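Side-chain contacts in protein phosphatase 2C (Toxoplasma gondii, PDB 3D8K), which probably removes phosphate from phosphoserine and phosphothreonine of other proteins, as a manganese-dependent phosphatase of the PP2C family: residues C[55-60]-C[222-227]; C[83-88]-C[167-172]; C[94-99]-C[231-236]; C[199-204]-C[209-214]; C[273-278]-C[311-316]. All blocks are in the same frame, centred on the assembly; numbering follows the deposited sequence.

Interaction 1 of 5, residues C[55-60]-C[222-227]; sequences DGFQGR and GVVPMT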
# COMPACT_ATOMS: atom_id res chain seq x y z
N ASP C 55 20.35 28.90 -11.07
CA ASP C 55 21.35 29.43 -11.99
C ASP C 55 22.50 30.01 -11.18
O ASP C 55 22.37 31.06 -10.55
CB ASP C 55 20.71 30.49 -12.89
CG ASP C 55 21.68 31.04 -13.91
OD1 ASP C 55 22.48 30.24 -14.45
OD2 ASP C 55 21.65 32.27 -14.17
N GLY C 56 23.64 29.32 -11.20
CA GLY C 56 24.79 29.76 -10.43
C GLY C 56 25.82 30.66 -11.09
O GLY C 56 26.16 30.47 -12.26
N PHE C 57 26.31 31.65 -10.35
CA PHE C 57 27.32 32.52 -10.93
C PHE C 57 28.73 32.03 -10.62
O PHE C 57 29.12 31.85 -9.46
CB PHE C 57 27.17 33.98 -10.50
CG PHE C 57 26.59 34.17 -9.14
CD1 PHE C 57 25.22 33.99 -8.92
CD2 PHE C 57 27.39 34.63 -8.10
CE1 PHE C 57 24.65 34.27 -7.69
CE2 PHE C 57 26.83 34.91 -6.86
CZ PHE C 57 25.46 34.74 -6.65
N GLN C 58 29.46 31.81 -11.71
CA GLN C 58 30.82 31.30 -11.69
C GLN C 58 31.02 30.21 -10.64
O GLN C 58 31.59 30.42 -9.56
CB GLN C 58 31.79 32.46 -11.56
CG GLN C 58 31.75 33.33 -12.83
CD GLN C 58 31.44 32.50 -14.10
OE1 GLN C 58 30.33 31.97 -14.25
NE2 GLN C 58 32.41 32.40 -15.00
N GLY C 59 30.52 29.04 -11.03
CA GLY C 59 30.57 27.86 -10.20
C GLY C 59 29.22 27.16 -10.24
O GLY C 59 28.17 27.81 -10.23
N ARG C 60 29.25 25.83 -10.29
CA ARG C 60 28.01 25.07 -10.32
C ARG C 60 27.73 24.45 -8.95
O ARG C 60 26.62 23.97 -8.70
CB ARG C 60 28.09 23.97 -11.37
CG ARG C 60 26.77 23.26 -11.59
CD ARG C 60 26.86 22.22 -12.68
NE ARG C 60 27.49 20.98 -12.22
CZ ARG C 60 27.58 19.88 -12.96
NH1 ARG C 60 27.08 19.85 -14.18
NH2 ARG C 60 28.17 18.79 -12.46
N GLY C 222 30.85 44.91 -6.91
CA GLY C 222 31.87 44.63 -7.89
C GLY C 222 32.03 43.14 -8.10
O GLY C 222 33.04 42.71 -8.65
N VAL C 223 31.07 42.33 -7.65
CA VAL C 223 31.19 40.91 -7.91
C VAL C 223 29.85 40.23 -8.28
O VAL C 223 29.79 39.42 -9.19
CB VAL C 223 31.89 40.15 -6.70
CG1 VAL C 223 32.68 41.12 -5.84
CG2 VAL C 223 30.90 39.37 -5.88
N VAL C 224 28.76 40.62 -7.64
CA VAL C 224 27.48 39.99 -7.89
C VAL C 224 26.64 40.50 -9.07
O VAL C 224 26.41 41.69 -9.23
CB VAL C 224 26.64 40.04 -6.63
CG1 VAL C 224 25.63 38.92 -6.65
CG2 VAL C 224 27.54 39.90 -5.41
N PRO C 225 26.16 39.57 -9.90
CA PRO C 225 25.34 39.90 -11.08
C PRO C 225 23.89 40.22 -10.76
O PRO C 225 23.16 40.71 -11.62
CB PRO C 225 25.45 38.64 -11.94
CG PRO C 225 26.68 37.93 -11.39
CD PRO C 225 26.57 38.16 -9.93
N MSE C 226 23.46 39.95 -9.52
CA MSE C 226 22.08 40.21 -9.11
C MSE C 226 21.99 40.76 -7.68
O MSE C 226 22.99 40.87 -6.98
CB MSE C 226 21.27 38.93 -9.25
CG MSE C 226 21.91 37.77 -8.56
SE MSE C 226 21.13 36.05 -9.11
CE MSE C 226 22.14 35.94 -10.80
N THR C 227 20.78 41.13 -7.24
CA THR C 227 20.64 41.70 -5.90
C THR C 227 20.13 40.67 -4.89
O THR C 227 20.08 40.93 -3.68
CB THR C 227 19.71 42.93 -5.95
OG1 THR C 227 18.44 42.54 -6.46
CG2 THR C 227 20.29 44.01 -6.85

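Interaction 2 of 5, residues C[83-88]-C[167-172]; sequences EEITRQ and TIHVAS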
# COMPACT_ATOMS: atom_id res chain seq x y z
N GLU C 83 4.99 32.71 4.23
CA GLU C 83 5.68 32.53 5.51
C GLU C 83 6.47 31.24 5.59
O GLU C 83 7.64 31.23 6.00
CB GLU C 83 4.69 32.59 6.67
CG GLU C 83 3.78 33.81 6.61
CD GLU C 83 2.35 33.48 6.19
OE1 GLU C 83 1.55 33.12 7.08
OE2 GLU C 83 2.05 33.56 4.98
N GLU C 84 5.85 30.14 5.19
CA GLU C 84 6.51 28.84 5.23
C GLU C 84 7.61 28.69 4.17
O GLU C 84 8.62 28.05 4.43
CB GLU C 84 5.48 27.73 5.07
CG GLU C 84 5.79 26.51 5.91
CD GLU C 84 5.77 26.81 7.40
OE1 GLU C 84 4.72 27.23 7.91
OE2 GLU C 84 6.82 26.63 8.05
N ILE C 85 7.41 29.28 3.00
CA ILE C 85 8.39 29.18 1.93
C ILE C 85 9.62 30.06 2.21
O ILE C 85 10.75 29.70 1.87
CB ILE C 85 7.78 29.61 0.57
CG1 ILE C 85 6.64 28.66 0.18
CG2 ILE C 85 8.83 29.58 -0.51
CD1 ILE C 85 5.87 29.08 -1.08
N THR C 86 9.38 31.21 2.84
CA THR C 86 10.46 32.13 3.17
C THR C 86 11.36 31.56 4.26
O THR C 86 12.58 31.70 4.21
CB THR C 86 9.88 33.48 3.66
OG1 THR C 86 9.28 34.17 2.56
CG2 THR C 86 10.96 34.34 4.27
N ARG C 87 10.74 30.89 5.23
CA ARG C 87 11.45 30.30 6.35
C ARG C 87 12.43 29.23 5.93
O ARG C 87 13.52 29.11 6.48
CB ARG C 87 10.45 29.72 7.33
CG ARG C 87 11.07 29.02 8.50
CD ARG C 87 10.04 28.23 9.28
NE ARG C 87 9.09 29.11 9.96
CZ ARG C 87 9.42 29.90 10.97
NH1 ARG C 87 10.67 29.93 11.41
NH2 ARG C 87 8.48 30.66 11.54
N GLN C 88 12.05 28.44 4.93
CA GLN C 88 12.90 27.37 4.45
C GLN C 88 14.09 27.96 3.68
O GLN C 88 15.20 27.42 3.72
CB GLN C 88 12.09 26.42 3.58
CG GLN C 88 12.32 24.95 3.88
CD GLN C 88 12.21 24.63 5.36
OE1 GLN C 88 11.25 25.02 6.04
NE2 GLN C 88 13.18 23.89 5.88
N THR C 167 -3.45 26.39 -8.76
CA THR C 167 -2.87 27.43 -7.93
C THR C 167 -1.36 27.43 -8.09
O THR C 167 -0.72 26.40 -7.92
CB THR C 167 -3.19 27.25 -6.46
OG1 THR C 167 -4.56 27.57 -6.23
CG2 THR C 167 -2.34 28.15 -5.61
N ILE C 168 -0.80 28.57 -8.45
CA ILE C 168 0.62 28.67 -8.63
C ILE C 168 1.30 29.57 -7.62
O ILE C 168 0.89 30.70 -7.38
CB ILE C 168 0.96 29.21 -10.01
CG1 ILE C 168 0.49 28.21 -11.08
CG2 ILE C 168 2.45 29.47 -10.11
CD1 ILE C 168 0.54 28.77 -12.49
N HIS C 169 2.36 29.03 -7.02
CA HIS C 169 3.16 29.78 -6.06
C HIS C 169 4.55 29.91 -6.66
O HIS C 169 5.17 28.91 -7.04
CB HIS C 169 3.29 29.04 -4.73
CG HIS C 169 2.13 29.24 -3.82
ND1 HIS C 169 0.94 28.55 -3.96
CD2 HIS C 169 1.97 30.05 -2.74
CE1 HIS C 169 0.10 28.93 -3.01
NE2 HIS C 169 0.70 29.84 -2.26
N VAL C 170 5.03 31.13 -6.77
CA VAL C 170 6.35 31.28 -7.30
C VAL C 170 7.24 31.90 -6.24
O VAL C 170 6.91 32.93 -5.68
CB VAL C 170 6.36 32.16 -8.54
CG1 VAL C 170 7.80 32.31 -9.05
CG2 VAL C 170 5.48 31.56 -9.61
N ALA C 171 8.34 31.23 -5.96
CA ALA C 171 9.32 31.72 -4.99
C ALA C 171 10.52 32.12 -5.81
O ALA C 171 11.36 31.28 -6.11
CB ALA C 171 9.70 30.61 -4.02
N SER C 172 10.59 33.39 -6.21
CA SER C 172 11.71 33.87 -7.01
C SER C 172 12.77 34.60 -6.19
O SER C 172 12.47 35.38 -5.30
CB SER C 172 11.22 34.81 -8.13
OG SER C 172 11.07 36.15 -7.67

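Interaction 3 of 5, residues C[94-99]-C[231-236]; sequences GDLRAA and GSFDFK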
# COMPACT_ATOMS: atom_id res chain seq x y z
N GLY C 94 21.20 29.22 5.14
CA GLY C 94 21.99 29.05 6.34
C GLY C 94 22.88 27.82 6.23
O GLY C 94 24.10 27.92 6.32
N ASP C 95 22.27 26.67 6.00
CA ASP C 95 23.01 25.43 5.91
C ASP C 95 23.99 25.43 4.75
O ASP C 95 25.02 24.76 4.79
CB ASP C 95 22.04 24.25 5.79
CG ASP C 95 21.05 24.18 6.97
OD1 ASP C 95 20.23 23.24 7.01
OD2 ASP C 95 21.10 25.07 7.85
N LEU C 96 23.69 26.21 3.72
CA LEU C 96 24.59 26.27 2.57
C LEU C 96 25.89 26.98 2.95
O LEU C 96 26.97 26.61 2.51
CB LEU C 96 23.88 26.96 1.40
CG LEU C 96 24.61 27.19 0.08
CD1 LEU C 96 25.50 28.39 0.21
CD2 LEU C 96 25.40 25.96 -0.32
N ARG C 97 25.78 28.01 3.78
CA ARG C 97 26.96 28.74 4.24
C ARG C 97 27.95 27.79 4.92
O ARG C 97 29.17 27.94 4.80
CB ARG C 97 26.53 29.85 5.20
CG ARG C 97 27.64 30.32 6.11
CD ARG C 97 27.54 31.81 6.37
NE ARG C 97 26.20 32.24 6.74
CZ ARG C 97 25.82 33.52 6.81
NH1 ARG C 97 26.70 34.48 6.54
NH2 ARG C 97 24.58 33.83 7.15
N ALA C 98 27.42 26.79 5.62
CA ALA C 98 28.23 25.80 6.32
C ALA C 98 28.84 24.76 5.39
O ALA C 98 29.74 24.02 5.76
CB ALA C 98 27.40 25.12 7.39
N ALA C 99 28.34 24.69 4.17
CA ALA C 99 28.86 23.75 3.20
C ALA C 99 30.15 24.31 2.61
O ALA C 99 30.85 23.65 1.86
CB ALA C 99 27.83 23.52 2.08
N GLY C 231 24.37 32.21 -2.59
CA GLY C 231 25.74 32.26 -2.10
C GLY C 231 26.19 33.65 -1.61
O GLY C 231 25.60 34.23 -0.68
N SER C 232 27.24 34.16 -2.27
CA SER C 232 27.82 35.47 -1.99
C SER C 232 27.70 35.89 -0.53
O SER C 232 27.00 36.86 -0.23
CB SER C 232 27.15 36.51 -2.89
OG SER C 232 26.91 35.97 -4.18
N PHE C 233 28.39 35.20 0.37
CA PHE C 233 28.27 35.54 1.78
C PHE C 233 28.98 36.80 2.23
O PHE C 233 28.65 37.35 3.28
CB PHE C 233 28.69 34.35 2.64
CG PHE C 233 27.74 33.23 2.53
CD1 PHE C 233 27.98 32.19 1.65
CD2 PHE C 233 26.53 33.27 3.22
CE1 PHE C 233 27.02 31.21 1.44
CE2 PHE C 233 25.56 32.30 3.03
CZ PHE C 233 25.80 31.27 2.14
N ASP C 234 29.94 37.24 1.43
CA ASP C 234 30.69 38.45 1.71
C ASP C 234 29.73 39.62 1.75
O ASP C 234 30.11 40.72 2.15
CB ASP C 234 31.73 38.71 0.62
CG ASP C 234 32.95 37.85 0.77
OD1 ASP C 234 33.11 37.19 1.81
OD2 ASP C 234 33.77 37.85 -0.17
N PHE C 235 28.50 39.39 1.33
CA PHE C 235 27.49 40.44 1.29
C PHE C 235 26.25 40.01 2.04
O PHE C 235 25.13 40.45 1.75
CB PHE C 235 27.12 40.75 -0.15
CG PHE C 235 28.29 41.06 -1.02
CD1 PHE C 235 29.02 40.03 -1.61
CD2 PHE C 235 28.69 42.37 -1.22
CE1 PHE C 235 30.12 40.31 -2.39
CE2 PHE C 235 29.80 42.66 -2.01
CZ PHE C 235 30.52 41.63 -2.60
N LYS C 236 26.45 39.14 3.01
CA LYS C 236 25.33 38.67 3.81
C LYS C 236 25.68 39.06 5.24
O LYS C 236 26.84 39.02 5.61
CB LYS C 236 25.20 37.15 3.65
CG LYS C 236 23.78 36.65 3.34
CD LYS C 236 23.36 36.98 1.91
CE LYS C 236 23.66 35.86 0.93
NZ LYS C 236 22.55 34.86 0.86

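Interaction 4 of 5, residues C[199-204]-C[209-214]; sequences KERHRV and GVFTTV. With SO4 (sulfate ion), chain G.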
# COMPACT_ATOMS: atom_id res chain seq x y z
N LYS C 199 13.31 49.21 -6.81
CA LYS C 199 13.26 48.79 -5.42
C LYS C 199 14.56 48.12 -4.96
O LYS C 199 15.09 48.45 -3.90
CB LYS C 199 12.06 47.87 -5.17
CG LYS C 199 10.70 48.56 -5.30
CD LYS C 199 10.28 49.31 -4.04
CE LYS C 199 10.03 48.34 -2.88
NZ LYS C 199 9.59 49.03 -1.63
N GLU C 200 15.06 47.18 -5.75
CA GLU C 200 16.28 46.47 -5.40
C GLU C 200 17.49 47.39 -5.27
O GLU C 200 18.17 47.41 -4.24
CB GLU C 200 16.57 45.40 -6.44
CG GLU C 200 15.63 44.23 -6.34
CD GLU C 200 15.72 43.58 -4.98
OE1 GLU C 200 16.80 43.07 -4.65
OE2 GLU C 200 14.72 43.58 -4.25
N ARG C 201 17.75 48.13 -6.33
CA ARG C 201 18.84 49.08 -6.37
C ARG C 201 18.70 50.00 -5.16
O ARG C 201 19.68 50.40 -4.54
CB ARG C 201 18.73 49.88 -7.66
CG ARG C 201 19.89 50.79 -7.99
CD ARG C 201 19.40 51.99 -8.81
NE ARG C 201 18.46 51.63 -9.88
CZ ARG C 201 17.20 52.04 -9.93
NH1 ARG C 201 16.70 52.82 -8.98
NH2 ARG C 201 16.42 51.66 -10.94
N HIS C 202 17.47 50.33 -4.81
CA HIS C 202 17.26 51.21 -3.68
C HIS C 202 17.60 50.53 -2.36
O HIS C 202 18.38 51.06 -1.57
CB HIS C 202 15.82 51.71 -3.65
CG HIS C 202 15.66 52.94 -2.83
ND1 HIS C 202 15.91 52.97 -1.47
CD2 HIS C 202 15.36 54.21 -3.19
CE1 HIS C 202 15.77 54.21 -1.03
NE2 HIS C 202 15.44 54.98 -2.05
N ARG C 203 17.03 49.35 -2.12
CA ARG C 203 17.31 48.60 -0.90
C ARG C 203 18.81 48.50 -0.68
O ARG C 203 19.33 48.96 0.34
CB ARG C 203 16.73 47.18 -0.99
CG ARG C 203 17.17 46.28 0.16
CD ARG C 203 16.51 44.91 0.12
NE ARG C 203 16.89 44.17 -1.07
CZ ARG C 203 18.11 43.69 -1.29
NH1 ARG C 203 19.06 43.89 -0.40
NH2 ARG C 203 18.38 43.05 -2.42
N VAL C 204 19.49 47.89 -1.64
CA VAL C 204 20.93 47.70 -1.57
C VAL C 204 21.70 48.98 -1.27
O VAL C 204 22.47 49.04 -0.30
CB VAL C 204 21.49 47.11 -2.88
CG1 VAL C 204 22.99 47.01 -2.80
CG2 VAL C 204 20.88 45.75 -3.15
N GLY C 209 25.74 48.95 0.50
CA GLY C 209 26.47 48.27 -0.56
C GLY C 209 26.59 49.13 -1.80
O GLY C 209 25.73 49.97 -2.04
N VAL C 210 27.63 48.93 -2.60
CA VAL C 210 27.77 49.76 -3.78
C VAL C 210 27.93 48.96 -5.08
O VAL C 210 28.68 47.98 -5.14
CB VAL C 210 28.96 50.80 -3.64
CG1 VAL C 210 29.39 50.90 -2.20
CG2 VAL C 210 30.12 50.43 -4.51
N PHE C 211 27.20 49.39 -6.11
CA PHE C 211 27.30 48.76 -7.41
C PHE C 211 28.42 49.51 -8.11
O PHE C 211 28.59 50.72 -7.91
CB PHE C 211 26.02 48.93 -8.22
CG PHE C 211 24.82 48.30 -7.59
CD1 PHE C 211 24.06 48.99 -6.66
CD2 PHE C 211 24.42 47.02 -7.95
CE1 PHE C 211 22.91 48.41 -6.10
CE2 PHE C 211 23.28 46.43 -7.40
CZ PHE C 211 22.52 47.13 -6.47
N THR C 212 29.20 48.80 -8.91
CA THR C 212 30.29 49.45 -9.61
C THR C 212 30.57 48.61 -10.85
O THR C 212 30.47 47.40 -10.80
CB THR C 212 31.52 49.58 -8.69
OG1 THR C 212 32.49 50.44 -9.30
CG2 THR C 212 32.13 48.24 -8.40
N THR C 213 30.91 49.25 -11.96
CA THR C 213 31.15 48.48 -13.17
C THR C 213 32.48 47.78 -13.21
O THR C 213 33.54 48.38 -12.98
CB THR C 213 30.99 49.32 -14.47
OG1 THR C 213 32.25 49.46 -15.11
CG2 THR C 213 30.41 50.66 -14.17
N VAL C 214 32.41 46.49 -13.50
CA VAL C 214 33.57 45.64 -13.59
C VAL C 214 33.47 44.78 -14.84
O VAL C 214 32.53 44.00 -15.02
CB VAL C 214 33.66 44.74 -12.34
CG1 VAL C 214 34.46 43.49 -12.63
CG2 VAL C 214 34.29 45.50 -11.21
S SO4 G . 18.96 55.33 -7.98
O1 SO4 G . 19.80 55.77 -6.86
O2 SO4 G . 18.23 56.49 -8.52
O3 SO4 G . 19.81 54.76 -9.04
O4 SO4 G . 18.01 54.31 -7.49

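Interaction 5 of 5, residues C[273-278]-C[311-316]; sequences FAHFRS and KVTKNI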
# COMPACT_ATOMS: atom_id res chain seq x y z
N PHE C 273 16.17 34.30 -21.61
CA PHE C 273 15.52 35.53 -22.05
C PHE C 273 16.51 36.67 -22.28
O PHE C 273 16.11 37.82 -22.47
CB PHE C 273 14.48 35.95 -21.01
CG PHE C 273 13.54 34.84 -20.59
CD1 PHE C 273 12.62 35.06 -19.57
CD2 PHE C 273 13.58 33.60 -21.20
CE1 PHE C 273 11.75 34.04 -19.17
CE2 PHE C 273 12.71 32.58 -20.81
CZ PHE C 273 11.79 32.81 -19.79
N ALA C 274 17.79 36.33 -22.28
CA ALA C 274 18.87 37.29 -22.44
C ALA C 274 18.75 38.48 -23.38
O ALA C 274 18.97 39.62 -22.95
CB ALA C 274 20.14 36.54 -22.77
N HIS C 275 18.42 38.26 -24.65
CA HIS C 275 18.37 39.38 -25.60
C HIS C 275 17.06 39.93 -26.14
O HIS C 275 16.71 39.70 -27.30
CB HIS C 275 19.26 39.06 -26.80
CG HIS C 275 20.72 39.05 -26.50
ND1 HIS C 275 21.29 38.19 -25.58
CD2 HIS C 275 21.74 39.77 -27.02
CE1 HIS C 275 22.60 38.38 -25.55
NE2 HIS C 275 22.90 39.34 -26.41
N PHE C 276 16.34 40.70 -25.33
CA PHE C 276 15.10 41.29 -25.79
C PHE C 276 15.10 42.78 -25.50
O PHE C 276 15.41 43.21 -24.39
CB PHE C 276 13.90 40.64 -25.12
CG PHE C 276 13.44 39.38 -25.80
CD1 PHE C 276 13.84 38.13 -25.34
CD2 PHE C 276 12.62 39.45 -26.91
CE1 PHE C 276 13.41 36.97 -25.97
CE2 PHE C 276 12.18 38.30 -27.55
CZ PHE C 276 12.58 37.06 -27.07
N ARG C 277 14.75 43.57 -26.51
CA ARG C 277 14.72 45.02 -26.38
C ARG C 277 13.88 45.51 -25.20
O ARG C 277 13.94 46.69 -24.83
CB ARG C 277 14.18 45.63 -27.68
CG ARG C 277 12.75 45.23 -28.00
CD ARG C 277 12.38 45.67 -29.40
NE ARG C 277 10.93 45.69 -29.58
CZ ARG C 277 10.32 46.13 -30.67
NH1 ARG C 277 11.04 46.58 -31.69
NH2 ARG C 277 8.99 46.14 -30.74
N SER C 278 13.11 44.62 -24.60
CA SER C 278 12.26 44.97 -23.46
C SER C 278 11.71 43.72 -22.79
O SER C 278 11.73 42.63 -23.35
CB SER C 278 11.09 45.84 -23.92
OG SER C 278 10.16 45.06 -24.66
N LYS C 311 22.09 36.10 -29.53
CA LYS C 311 23.40 35.73 -29.01
C LYS C 311 23.34 34.99 -27.68
O LYS C 311 22.50 35.28 -26.82
CB LYS C 311 24.30 36.95 -28.90
CG LYS C 311 25.30 37.07 -30.04
CD LYS C 311 26.33 35.95 -30.00
CE LYS C 311 27.40 36.16 -31.05
NZ LYS C 311 26.82 36.14 -32.41
N VAL C 312 24.21 34.00 -27.53
CA VAL C 312 24.30 33.24 -26.30
C VAL C 312 25.48 33.86 -25.58
O VAL C 312 26.52 34.14 -26.18
CB VAL C 312 24.60 31.73 -26.55
CG1 VAL C 312 23.92 31.28 -27.82
CG2 VAL C 312 26.11 31.48 -26.62
N THR C 313 25.32 34.11 -24.29
CA THR C 313 26.40 34.71 -23.53
C THR C 313 26.61 33.77 -22.35
O THR C 313 27.57 33.00 -22.33
CB THR C 313 26.00 36.12 -23.04
OG1 THR C 313 25.62 36.92 -24.16
CG2 THR C 313 27.15 36.79 -22.32
N LYS C 314 25.70 33.83 -21.39
CA LYS C 314 25.76 32.99 -20.21
C LYS C 314 25.26 31.61 -20.67
O LYS C 314 25.26 31.31 -21.87
CB LYS C 314 24.84 33.57 -19.15
CG LYS C 314 25.17 33.24 -17.70
CD LYS C 314 24.42 34.19 -16.77
CE LYS C 314 24.68 33.91 -15.30
NZ LYS C 314 23.99 34.90 -14.42
N ASN C 315 24.85 30.77 -19.73
CA ASN C 315 24.32 29.46 -20.08
C ASN C 315 22.80 29.58 -20.26
O ASN C 315 22.20 30.59 -19.88
CB ASN C 315 24.69 28.43 -19.00
CG ASN C 315 24.61 29.00 -17.59
OD1 ASN C 315 25.14 28.41 -16.65
ND2 ASN C 315 23.93 30.13 -17.44
N ILE C 316 22.16 28.56 -20.83
CA ILE C 316 20.72 28.62 -21.09
C ILE C 316 19.93 27.39 -20.63
O ILE C 316 20.27 26.25 -20.93
CB ILE C 316 20.47 28.83 -22.61
CG1 ILE C 316 21.18 30.09 -23.09
CG2 ILE C 316 18.98 28.92 -22.90
CD1 ILE C 316 21.17 30.26 -24.59

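Interaction 1 of 5, residues C[55-60]-C[222-227]
Two loops without regular helix or strand approach each other most closely at Phe57 and Pro225, whose CA atoms are 7.6 Å apart, a spacing that side chains must bridge. Phe57 does so: its CB is directed at residues 222-227, and the ring meets three consecutive side chains. Pro225 CD lies over one ring face, 4.3 Å from the centroid of the Phe57 ring and 21° off the normal, a CH-pi contact displaced from the centre toward the rim. Val224 reaches the far end of the ring obliquely, its CG1 at 4.2 Å from Phe57 CZ; a chi1 of -155° sets that branch opposite the backbone N. On the CD1 side comes Met226, a selenomethionine, with its CE 4.1 Å from Phe57 CD1. The selenium, 5.3 Å from the centroid of the Phe57 ring, makes this an oblique Met-aromatic contact. Earlier in the loop, Asp55 has weak links to Lys314 and Asn315. The segment 55-60 probably corresponds to the DGHGG motif of PP2C phosphatases, here reading DGFQG, and residues 222-227 probably belong to the flap that borders the active site in this family, so Phe57 joins the two.

Interaction 2 of 5, residues C[83-88]-C[167-172]
Beside Ile85, which packs against Ala171 and His169, the carboxylate oxygen Glu84 OE2 is approached by two arginines. Arg156 of the second subunit forms a salt bridge with it, and Arg87, one turn farther along the same helix, adds a long ion pair, its NE lying 3.9 Å from Glu84 OE2. The backbone beneath is ordinary helix, with Arg87 N bonded to Glu83 O at 3.2 Å. Since Arg156 of that neighbouring subunit also comes close to Arg87, the glutamate probably offsets two positive groups at the subunit interface.

The contact with strand 165-173 itself is wholly apolar on the helix side and rests on Ile85. Its CG2, set opposite the backbone N by a chi1 of -63°, meets Ala171 CB at 3.8 Å. The other branch extends along the strand and brings CD1 to 4.3 Å from His169 CD2, at an oblique approach to the imidazole. Ala171 and His169 are two residues apart and both direct their CB toward the helix, whereas Val170 between them turns its CB away. Phe111 of the adjacent strand 106-115 touches both Ile85 and His169 and widens the surface on which the helix rests.

Chemically the segment 83-88 is thus two-sided: a branched aliphatic side chain is buried against the six-stranded sheet, without directional bonds to fix its position there, while Glu84 of the same turn makes a salt bridge to the second subunit and so probably contributes to the interface.

Interaction 3 of 5, residues C[94-99]-C[231-236]
Phe233 lies under the side chain of Arg97, whose aliphatic part, from CB to CD, lies over one face of the ring near its rim. Arg97 CB is 3.7 Å from the centroid of the Phe233 ring and 27° off its normal, a CH-pi contact shifted toward the rim. Farther along the chain, Arg97 CD stands 3.6 Å from Phe233 CD2. With CG opposite the backbone N (chi1 158°) and bends at chi2 and chi3, the arginine carries its guanidinium past the rim at CD2, and its CZ comes to 3.7 Å from Phe233 CD2, which lies over the guanidinium's own face. The two planes are inclined by 36° and meet at this rim, which is not a stack.

Leu96 uses a different side of the same ring: its CD1 sits at the edge, near the ring plane, 3.4 Å from Phe233 CE1. The face opposite Arg97 carries the carbonyl oxygen of Gly231, 3.8 Å above the plane and over its centre. Lys236 contributes its CB, 4.2 Å from Arg97 NH1, but its amino group leads to a salt bridge with Asp93 and to the carbonyl of Ala229, which is consistent with its lying away from the Arg97 guanidinium.

In the fold, the contact fastens the C-terminal end of helix 82-97 to the loop between strands 217-220 and 253-259, beginning at the glycine of the TRAFG sequence. Leu96 also packs on Trp65 of helix 61-74, so it lies between that helix and the loop, while the exposed Arg97 roofs the phenylalanine from outside.

Interaction 4 of 5, residues C[199-204]-C[209-214]
Helix 198-206 and the two-stranded hairpin that follows it, probably part of the flap subdomain of PP2C phosphatases, are tied together by Val204 and Phe211. The valine directs its CB at the strand and crosses the aromatic side chain at about a right angle. Its CG1 lies 3.6 Å from Phe211 CE1, and its CB is 3.7 Å from Phe211 CZ; a chi1 of 176° places CG1 opposite the backbone N. One turn earlier, Arg201 adds its carbonyl O, 4.1 Å from Phe211 CE1, and its CG. At the turn between the elements, Gly209 N makes a weak hydrogen bond of 3.4 Å to Val204 O. Phe211 also packs on Leu218 and Leu220 of the partner strand and on Thr227.

The polar ends point elsewhere. Arg203 NH2 donates to Glu200 OE1 in a salt bridge of 2.7 Å; OE1 lies near the guanidinium plane, while the donor meets it on the syn side, 29° out of the carboxylate plane. The same oxygen bonds to Thr227 OG1, and Arg203 NH2 bonds to Thr227 O. A sulfate, probably from the crystallisation liquor, sits beside Arg201, though its modelled geometry there is doubtful.

The chemistry is accordingly divided: apolar packing and one weak backbone bond join helix to hairpin, whereas the Glu200-Arg203 pair is internal to the helix and its bonds to Thr227 OG1 and O join helix to loop.

Interaction 5 of 5, residues C[273-278]-C[311-316]
His275 leaves the loop 273-278 with its CB directed at residues 311-316, and its ring settles against the backbone of Lys311. The torsion chi1 of -69° puts CG opposite the carbonyl carbon, and CG then lies 4.2 Å from Lys311 O. ND1 is nearer to that oxygen, but the angle is too poor for a hydrogen bond. At the outer end, CE1 has two oxygen neighbours: Lys311 O at 3.4 Å and Thr313 OG1 at 3.6 Å. The threonine oxygen stands at the ring edge, close to the imidazole plane, and the Thr313 side chain crosses that of His275 at about a right angle. NE2 lies 3.7 Å from Lys311 CB. Lys311 CA covers one face of the ring, and the lysine and histidine side chains run alongside each other in the same direction before the lysine amino end leads away.

All three touching residues are exposed, so this is a surface contact made by van der Waals packing of a ring on a backbone and on the side chains of Lys311 and Thr313. Arg310, adjoining the lysine, touches His275 as well.

The two loops precede helix 279-288, whose N-cap is Ser278, and strand 316-322. The second contains Lys314 and Asn315, probably at the place where PP2C phosphatases usually carry an Asp-Asn pair, the aspartate of which binds metal in relatives; here Lys314 instead forms a long, weak ion pair with Asp55.

How the interactions relate
Interactions 3 and 4 each lie on the same side of the chain's centre as interaction 1; the three have centres 13 to 19 Å apart, and all use the region from 199 to 236 between strands 185-188 and 253-259. Phe57 of interaction 1 touches Ser232 of interaction 3, while interaction 4 meets interaction 1 at Thr227. Interactions 2 and 3 share helix 82-97, the former on the six-stranded sheet, about 20 Å from the latter between centres. Along the chain, interaction 4 nests within interactions 1 and 3, which cross each other; interaction 5 follows later, 16 Å from interaction 1 between centres, and meets it through Asp55. The probable flap is thereby linked to the body of the phosphatase fold.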